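Lectin (Colocasia esculenta, PDB 5T1X) binds D-mannose as one chain of a heterotetrameric GNA-related lectin and agglutinates rabbit erythrocytes. Local coordinates at residues T11-D15 against L25-N29; S78-A84 against V95-S99; L1-L6 against H17-G21. All blocks are in the same frame, centred on the assembly; numbering follows the deposited sequence.

How the contacts relate
All three contacts lie in one bulb-type lectin domain built of three small antiparallel sheets. Contacts 1 and 3 are neighbours, their centres about 11 Å apart; their segments alternate along the chain, and they meet where strands 16-20 and 23-27 pair in the sheet that also carries strand 33-36. Contact 2 follows later in the sequence, its centre about 21 Å from that of contact 1, on the opposite side of the chain's centre. Contacts 2 and 3, with centres about 18 Å apart, share the sheet of strands 5-7, 84-88 and 92-103. Contact 1 holds Gln28 and Asn29 of the mannose site, whereas contacts 2 and 3 reach the partner chain.

Contact 1 (T11-D15 against L25-N29); sequences TLNTD and LVMQN
Leu12 and Met27 form the dense inner half of this contact. CD2 of Leu12 lies 3.9 Å from CB of Met27, the two side chains meeting at a slant, and the same methyl reaches CD2 of Leu25 at 4.3 Å. With CG anti to the backbone N (chi1 175°), Met27 sends its CG to the carbonyl oxygen of Leu12; two further bends lead the end of the chain away from the 11-15 segment, and the side chain also touches Cys51. Beyond the leucine the turn closes on the end of strand 23-27: the amide N of Asp15 donates to O of Met27 at 2.7 Å, although the N-H is bent (136°).

The outer half is looser and polar. Thr14 lays CG2 3.7 Å from CA of Asn29, its hydroxyl being engaged by the carbonyl of Cys51. The carboxylate of exposed Asp15 receives three weak bonds from Asn29: OD1 takes the backbone N and ND2, the latter at 2.8 Å, while OD2 takes ND2 at 3.2 Å. Carboxylate and amide planes stand 79° apart, so the two groups do not pair flat.

Gln28 points away, its amide held by Tyr36 and Asp30. Gln28 and Asn29 belong to the mannose site and begin what is probably a carbohydrate-binding motif running to Tyr36. The chemistry is therefore divided: apolar packing and one short backbone bond fix the turn to the strand end, while the Asp15 carboxylate holds Asn29, a mannose-binding residue, by weak hydrogen bonds that are bent or long.

Contact 2 (S78-A84 against V95-S99); sequences SVKGNYA and VFGPS
Tyr83 holds CG anti to its carbonyl carbon (chi1 -72°), and a chi2 of -98° turns the ring so that it lies alongside Pro98, which follows a cis peptide bond. CA of Pro98 sits over one ring face, offset toward the rim and 4.1 Å from the centroid, in a CH-pi contact. Gly97, with no side chain, lets CE1 of Tyr83 lie directly against its backbone, 3.3 Å from Gly97 C. The phenol OH donates to O of Val79 at 2.6 Å, in the carbonyl plane on a lone pair, which ties the ring's far end to the loop at Val79. There CG2 of Val79 meets CG of Pro98 at 3.7 Å.

Ala84 and Phe96 form an antiparallel hydrogen-bonded pair, with Phe96 N to Ala84 O at 2.8 Å. Farther out, Ser99 N makes a weak bond to Asn82 O, and two waters link OG of Ser99 to Asn82, at N and at ND2. Another water joins Ser78 OG to Gly97 O. Val95, Phe96 and Ser99 also pair with a strand of the partner chain, continuing the sheet across the interface. Ring packing and backbone bonding thus fasten the loop to an interface strand, while water bridges both ends.

Contact 3 (L1-L6 against H17-G21); sequences LGTNYL and HLKNG
Leu18 packs its branched end against the backbone of the N-terminal turn, where CD2 lies 3.5 Å from the carbonyl oxygen of Tyr5 and 3.6 Å from that of Gly2. Its CG is anti to the carbonyl carbon (chi1 -64°), which leads the two methyls in among the turn's backbone atoms. CD1 of Leu18 packs 4.0 Å from C of Tyr5 and reaches on toward CB of Leu6. CD1 of Leu1 meets CD2 of Leu18 at 4.2 Å, the two leucines slanting across one another.

One direct hydrogen bond joins the backbones: Lys19 N donates to Thr3 O at 2.9 Å, and the same oxygen receives a CA-H...O contact from Leu18. Waters extend this link on its two flanks. One donates to the carbonyl oxygens of Gly2 and His17; the other accepts from ND2 of Asn4 and donates to Lys19 O, against which CB of Asn4 also rests, at 3.6 Å. Within the turn, CA of Gly2 lies over the centre of the Tyr5 ring, 3.5 Å above its plane. The amide N of Tyr5 is buried here without a partner.

Two polar ends reach the partner chain: ND2 of Asn4 bonds to Asn7 of that chain, and the Tyr5 hydroxyl to the backbone N of its Asp94. ND1 of His17 bonds to Asp24 of its own chain. The contact thus sets strand 16-20, paired with 23-27 through Leu18 and Leu25, against the N-terminal loop and the start of strand 5-7, which pairs with 84-88, while Leu6 packs onto strand 52-55 of the third sheet.

Contact 1 (T11-D15 against L25-N29)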
loop_
_atom_site.group_PDB
_atom_site.type_symbol
_atom_site.label_atom_id
_atom_site.label_comp_id
_atom_site.label_asym_id
_atom_site.label_seq_id
_atom_site.Cartn_x
_atom_site.Cartn_y
_atom_site.Cartn_z
ATOM N N THR A 11 -1.600 -8.913 11.583
ATOM C CA THR A 11 -2.588 -8.608 12.609
ATOM C C THR A 11 -2.333 -7.231 13.223
ATOM O O THR A 11 -1.194 -6.902 13.567
ATOM C CB THR A 11 -2.551 -9.698 13.720
ATOM O OG1 THR A 11 -2.866 -10.984 13.172
ATOM C CG2 THR A 11 -3.506 -9.408 14.875
ATOM N N LEU A 12 -3.404 -6.437 13.357
ATOM C CA LEU A 12 -3.397 -5.185 14.108
ATOM C C LEU A 12 -3.953 -5.587 15.473
ATOM O O LEU A 12 -5.146 -5.893 15.601
ATOM C CB LEU A 12 -4.190 -4.051 13.420
ATOM C CG LEU A 12 -4.236 -2.687 14.154
ATOM C CD1 LEU A 12 -2.876 -2.007 14.176
ATOM C CD2 LEU A 12 -5.250 -1.751 13.509
ATOM N N ASN A 13 -3.050 -5.732 16.455
ATOM C CA ASN A 13 -3.371 -6.189 17.804
ATOM C C ASN A 13 -4.194 -5.168 18.596
ATOM O O ASN A 13 -4.357 -4.019 18.172
ATOM C CB ASN A 13 -2.087 -6.529 18.563
ATOM C CG ASN A 13 -1.594 -7.928 18.299
ATOM O OD1 ASN A 13 -0.793 -8.172 17.389
ATOM N ND2 ASN A 13 -2.061 -8.880 19.096
ATOM N N THR A 14 -4.714 -5.614 19.759
ATOM C CA THR A 14 -5.525 -4.829 20.685
ATOM C C THR A 14 -4.764 -3.570 21.095
ATOM O O THR A 14 -3.594 -3.644 21.477
ATOM C CB THR A 14 -5.921 -5.698 21.890
ATOM O OG1 THR A 14 -6.331 -6.983 21.415
ATOM C CG2 THR A 14 -7.033 -5.083 22.715
ATOM N N ASP A 15 -5.433 -2.412 20.952
ATOM C CA ASP A 15 -4.964 -1.045 21.223
ATOM C C ASP A 15 -3.842 -0.625 20.247
ATOM O O ASP A 15 -3.138 0.355 20.500
ATOM C CB ASP A 15 -4.546 -0.854 22.698
ATOM C CG ASP A 15 -5.699 -0.972 23.679
ATOM O OD1 ASP A 15 -6.765 -0.358 23.425
ATOM O OD2 ASP A 15 -5.530 -1.653 24.712
ATOM N N LEU A 25 -6.119 5.174 12.967
ATOM C CA LEU A 25 -6.966 3.986 13.019
ATOM C C LEU A 25 -6.576 3.181 14.238
ATOM O O LEU A 25 -5.426 2.756 14.347
ATOM C CB LEU A 25 -6.824 3.144 11.732
ATOM C CG LEU A 25 -7.702 1.892 11.661
ATOM C CD1 LEU A 25 -9.154 2.232 11.268
ATOM C CD2 LEU A 25 -7.115 0.879 10.704
ATOM N N VAL A 26 -7.525 2.985 15.168
ATOM C CA VAL A 26 -7.242 2.266 16.404
ATOM C C VAL A 26 -8.156 1.032 16.555
ATOM O O VAL A 26 -9.386 1.151 16.494
ATOM C CB VAL A 26 -7.346 3.192 17.652
ATOM C CG1 VAL A 26 -6.814 2.495 18.903
ATOM C CG2 VAL A 26 -6.617 4.520 17.437
ATOM N N MET A 27 -7.539 -0.147 16.765
ATOM C CA MET A 27 -8.259 -1.385 17.081
ATOM C C MET A 27 -8.362 -1.367 18.593
ATOM O O MET A 27 -7.404 -1.708 19.275
ATOM C CB MET A 27 -7.527 -2.626 16.519
ATOM C CG MET A 27 -8.161 -3.962 16.916
ATOM S SD MET A 27 -9.767 -4.269 16.149
ATOM C CE MET A 27 -10.861 -3.790 17.489
ATOM N N GLN A 28 -9.465 -0.859 19.124
ATOM C CA GLN A 28 -9.562 -0.607 20.560
ATOM C C GLN A 28 -9.838 -1.840 21.416
ATOM O O GLN A 28 -10.332 -2.851 20.916
ATOM C CB GLN A 28 -10.618 0.455 20.845
ATOM C CG GLN A 28 -10.298 1.768 20.151
ATOM C CD GLN A 28 -11.304 2.868 20.368
ATOM O OE1 GLN A 28 -10.980 4.032 20.181
ATOM N NE2 GLN A 28 -12.543 2.547 20.733
ATOM N N ASN A 29 -9.521 -1.721 22.732
ATOM C CA ASN A 29 -9.719 -2.764 23.746
ATOM C C ASN A 29 -11.215 -3.028 23.987
ATOM O O ASN A 29 -11.565 -4.101 24.488
ATOM C CB ASN A 29 -8.991 -2.437 25.060
ATOM C CG ASN A 29 -9.270 -1.075 25.646
ATOM O OD1 ASN A 29 -10.404 -0.734 26.000
ATOM N ND2 ASN A 29 -8.216 -0.293 25.838
#

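Contact 2 (S78-A84 against V95-S99)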
loop_
_atom_site.group_PDB
_atom_site.type_symbol
_atom_site.label_atom_id
_atom_site.label_comp_id
_atom_site.label_asym_id
_atom_site.label_seq_id
_atom_site.Cartn_x
_atom_site.Cartn_y
_atom_site.Cartn_z
ATOM N N SER A 78 -12.599 -10.299 -3.121
ATOM C CA SER A 78 -12.161 -10.502 -4.498
ATOM C C SER A 78 -11.452 -11.875 -4.592
ATOM O O SER A 78 -11.764 -12.764 -3.796
ATOM C CB SER A 78 -11.293 -9.330 -4.966
ATOM O OG SER A 78 -11.015 -9.423 -6.352
ATOM N N VAL A 79 -10.559 -12.077 -5.573
ATOM C CA VAL A 79 -9.871 -13.366 -5.784
ATOM C C VAL A 79 -8.838 -13.654 -4.691
ATOM O O VAL A 79 -8.377 -12.733 -4.022
ATOM C CB VAL A 79 -9.207 -13.456 -7.180
ATOM C CG1 VAL A 79 -10.259 -13.458 -8.283
ATOM C CG2 VAL A 79 -8.183 -12.338 -7.398
ATOM N N LYS A 80 -8.446 -14.930 -4.533
ATOM C CA LYS A 80 -7.417 -15.281 -3.552
ATOM C C LYS A 80 -6.091 -14.691 -3.995
ATOM O O LYS A 80 -5.709 -14.802 -5.162
ATOM C CB LYS A 80 -7.307 -16.799 -3.361
ATOM C CG LYS A 80 -6.488 -17.207 -2.153
ATOM C CD LYS A 80 -6.428 -18.722 -2.031
ATOM C CE LYS A 80 -5.852 -19.140 -0.700
ATOM N NZ LYS A 80 -5.825 -20.617 -0.549
ATOM N N GLY A 81 -5.430 -14.020 -3.070
ATOM C CA GLY A 81 -4.154 -13.379 -3.349
ATOM C C GLY A 81 -3.678 -12.556 -2.178
ATOM O O GLY A 81 -4.086 -12.800 -1.039
ATOM N N ASN A 82 -2.799 -11.585 -2.468
ATOM C CA ASN A 82 -2.183 -10.686 -1.484
ATOM C C ASN A 82 -2.844 -9.329 -1.541
ATOM O O ASN A 82 -2.903 -8.716 -2.609
ATOM C CB ASN A 82 -0.673 -10.550 -1.753
ATOM C CG ASN A 82 0.092 -11.851 -1.710
ATOM O OD1 ASN A 82 -0.044 -12.651 -0.791
ATOM N ND2 ASN A 82 0.937 -12.079 -2.700
ATOM N N TYR A 83 -3.330 -8.855 -0.385
ATOM C CA TYR A 83 -4.044 -7.585 -0.290
ATOM C C TYR A 83 -3.354 -6.648 0.680
ATOM O O TYR A 83 -2.533 -7.082 1.493
ATOM C CB TYR A 83 -5.500 -7.840 0.158
ATOM C CG TYR A 83 -6.338 -8.469 -0.935
ATOM C CD1 TYR A 83 -7.176 -7.694 -1.727
ATOM C CD2 TYR A 83 -6.270 -9.836 -1.197
ATOM C CE1 TYR A 83 -7.908 -8.256 -2.772
ATOM C CE2 TYR A 83 -6.974 -10.405 -2.259
ATOM C CZ TYR A 83 -7.792 -9.606 -3.043
ATOM O OH TYR A 83 -8.497 -10.135 -4.090
ATOM N N ALA A 84 -3.706 -5.368 0.604
ATOM C CA ALA A 84 -3.159 -4.359 1.511
ATOM C C ALA A 84 -4.247 -3.374 1.925
ATOM O O ALA A 84 -4.917 -2.807 1.056
ATOM C CB ALA A 84 -2.003 -3.620 0.844
ATOM N N VAL A 95 -8.884 -0.832 1.120
ATOM C CA VAL A 95 -8.340 -2.159 0.841
ATOM C C VAL A 95 -8.038 -2.223 -0.639
ATOM O O VAL A 95 -8.947 -2.051 -1.447
ATOM C CB VAL A 95 -9.287 -3.312 1.266
ATOM C CG1 VAL A 95 -8.689 -4.669 0.892
ATOM C CG2 VAL A 95 -9.613 -3.259 2.749
ATOM N N PHE A 96 -6.770 -2.494 -0.995
ATOM C CA PHE A 96 -6.323 -2.638 -2.383
ATOM C C PHE A 96 -5.904 -4.045 -2.662
ATOM O O PHE A 96 -5.126 -4.611 -1.887
ATOM C CB PHE A 96 -5.101 -1.747 -2.637
ATOM C CG PHE A 96 -5.310 -0.256 -2.543
ATOM C CD1 PHE A 96 -5.629 0.486 -3.668
ATOM C CD2 PHE A 96 -5.101 0.416 -1.343
ATOM C CE1 PHE A 96 -5.787 1.872 -3.590
ATOM C CE2 PHE A 96 -5.241 1.807 -1.269
ATOM C CZ PHE A 96 -5.584 2.525 -2.391
ATOM N N GLY A 97 -6.333 -4.589 -3.793
ATOM C CA GLY A 97 -5.843 -5.900 -4.160
ATOM C C GLY A 97 -6.589 -6.610 -5.260
ATOM O O GLY A 97 -7.673 -6.172 -5.660
ATOM N N PRO A 98 -6.046 -7.762 -5.714
ATOM C CA PRO A 98 -4.785 -8.396 -5.281
ATOM C C PRO A 98 -3.551 -7.689 -5.835
ATOM O O PRO A 98 -3.668 -6.748 -6.613
ATOM C CB PRO A 98 -4.905 -9.819 -5.846
ATOM C CG PRO A 98 -5.689 -9.624 -7.112
ATOM C CD PRO A 98 -6.700 -8.546 -6.785
ATOM N N SER A 99 -2.366 -8.150 -5.441
ATOM C CA SER A 99 -1.140 -7.575 -5.975
ATOM C C SER A 99 -1.035 -7.934 -7.444
ATOM O O SER A 99 -1.475 -9.023 -7.853
ATOM C CB SER A 99 0.075 -8.073 -5.201
ATOM O OG SER A 99 0.178 -9.483 -5.249
HETATM O O HOH W 1 -9.799 -7.029 -7.123
HETATM O O HOH W 2 -1.710 -11.521 -5.204
HETATM O O HOH W 3 2.651 -10.300 -4.151
#

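Contact 3 (L1-L6 against H17-G21)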
loop_
_atom_site.group_PDB
_atom_site.type_symbol
_atom_site.label_atom_id
_atom_site.label_comp_id
_atom_site.label_asym_id
_atom_site.label_seq_id
_atom_site.Cartn_x
_atom_site.Cartn_y
_atom_site.Cartn_z
ATOM N N LEU A 1 3.816 -5.511 10.400
ATOM C CA LEU A 1 2.793 -4.488 10.219
ATOM C C LEU A 1 3.449 -3.192 9.757
ATOM O O LEU A 1 4.509 -2.844 10.269
ATOM C CB LEU A 1 2.090 -4.290 11.583
ATOM C CG LEU A 1 0.838 -3.426 11.666
ATOM C CD1 LEU A 1 -0.306 -4.043 10.897
ATOM C CD2 LEU A 1 0.409 -3.274 13.101
ATOM N N GLY A 2 2.828 -2.484 8.816
ATOM C CA GLY A 2 3.358 -1.198 8.380
ATOM C C GLY A 2 2.877 -0.125 9.333
ATOM O O GLY A 2 1.958 -0.375 10.115
ATOM N N THR A 3 3.464 1.078 9.281
ATOM C CA THR A 3 2.974 2.159 10.146
ATOM C C THR A 3 1.596 2.630 9.685
ATOM O O THR A 3 0.810 3.118 10.490
ATOM C CB THR A 3 3.947 3.348 10.153
ATOM O OG1 THR A 3 4.137 3.798 8.805
ATOM C CG2 THR A 3 5.276 3.009 10.795
ATOM N N ASN A 4 1.310 2.465 8.387
ATOM C CA ASN A 4 0.080 2.946 7.753
ATOM C C ASN A 4 -0.577 1.879 6.850
ATOM O O ASN A 4 -1.404 2.216 6.005
ATOM C CB ASN A 4 0.421 4.197 6.932
ATOM C CG ASN A 4 1.602 3.985 6.016
ATOM O OD1 ASN A 4 1.974 2.848 5.690
ATOM N ND2 ASN A 4 2.270 5.070 5.653
ATOM N N TYR A 5 -0.197 0.604 7.011
ATOM C CA TYR A 5 -0.833 -0.465 6.244
ATOM C C TYR A 5 -0.868 -1.760 7.022
ATOM O O TYR A 5 -0.067 -1.970 7.938
ATOM C CB TYR A 5 -0.155 -0.699 4.873
ATOM C CG TYR A 5 1.248 -1.270 4.954
ATOM C CD1 TYR A 5 1.458 -2.631 5.151
ATOM C CD2 TYR A 5 2.366 -0.460 4.760
ATOM C CE1 TYR A 5 2.747 -3.161 5.243
ATOM C CE2 TYR A 5 3.657 -0.988 4.800
ATOM C CZ TYR A 5 3.842 -2.338 5.048
ATOM O OH TYR A 5 5.108 -2.876 5.113
ATOM N N LEU A 6 -1.792 -2.635 6.613
ATOM C CA LEU A 6 -1.984 -3.986 7.104
ATOM C C LEU A 6 -2.056 -4.902 5.891
ATOM O O LEU A 6 -2.922 -4.712 5.037
ATOM C CB LEU A 6 -3.273 -4.070 7.956
ATOM C CG LEU A 6 -3.725 -5.457 8.414
ATOM C CD1 LEU A 6 -2.929 -5.919 9.591
ATOM C CD2 LEU A 6 -5.199 -5.459 8.796
ATOM N N HIS A 17 -2.290 0.709 16.438
ATOM C CA HIS A 17 -2.577 1.806 15.515
ATOM C C HIS A 17 -2.030 1.630 14.122
ATOM O O HIS A 17 -0.963 1.048 13.930
ATOM C CB HIS A 17 -1.933 3.115 16.013
ATOM C CG HIS A 17 -2.340 3.583 17.368
ATOM N ND1 HIS A 17 -3.113 4.711 17.534
ATOM C CD2 HIS A 17 -1.969 3.128 18.582
ATOM C CE1 HIS A 17 -3.224 4.885 18.838
ATOM N NE2 HIS A 17 -2.562 3.949 19.508
ATOM N N LEU A 18 -2.727 2.249 13.165
ATOM C CA LEU A 18 -2.286 2.620 11.821
ATOM C C LEU A 18 -2.408 4.128 11.803
ATOM O O LEU A 18 -3.409 4.635 12.310
ATOM C CB LEU A 18 -3.073 1.975 10.677
ATOM C CG LEU A 18 -3.028 0.454 10.488
ATOM C CD1 LEU A 18 -3.677 0.094 9.172
ATOM C CD2 LEU A 18 -1.597 -0.098 10.500
ATOM N N LYS A 19 -1.398 4.867 11.310
ATOM C CA LYS A 19 -1.505 6.324 11.359
ATOM C C LYS A 19 -0.922 6.959 10.119
ATOM O O LYS A 19 0.134 6.544 9.645
ATOM C CB LYS A 19 -0.809 6.880 12.626
ATOM C CG LYS A 19 -1.027 8.371 12.890
ATOM C CD LYS A 19 -0.461 8.786 14.242
ATOM C CE LYS A 19 -0.636 10.253 14.559
ATOM N NZ LYS A 19 -2.060 10.615 14.799
ATOM N N ASN A 20 -1.601 7.992 9.610
ATOM C CA ASN A 20 -1.089 8.779 8.492
ATOM C C ASN A 20 -1.501 10.233 8.763
ATOM O O ASN A 20 -2.676 10.577 8.634
ATOM C CB ASN A 20 -1.556 8.245 7.130
ATOM C CG ASN A 20 -0.737 8.795 5.983
ATOM O OD1 ASN A 20 -0.077 9.834 6.091
ATOM N ND2 ASN A 20 -0.801 8.144 4.839
ATOM N N GLY A 21 -0.541 11.041 9.232
ATOM C CA GLY A 21 -0.793 12.423 9.623
ATOM C C GLY A 21 -1.732 12.461 10.817
ATOM O O GLY A 21 -1.526 11.727 11.782
HETATM O O HOH W 4 1.552 0.322 12.985
HETATM O O HOH W 5 2.050 7.361 7.566
#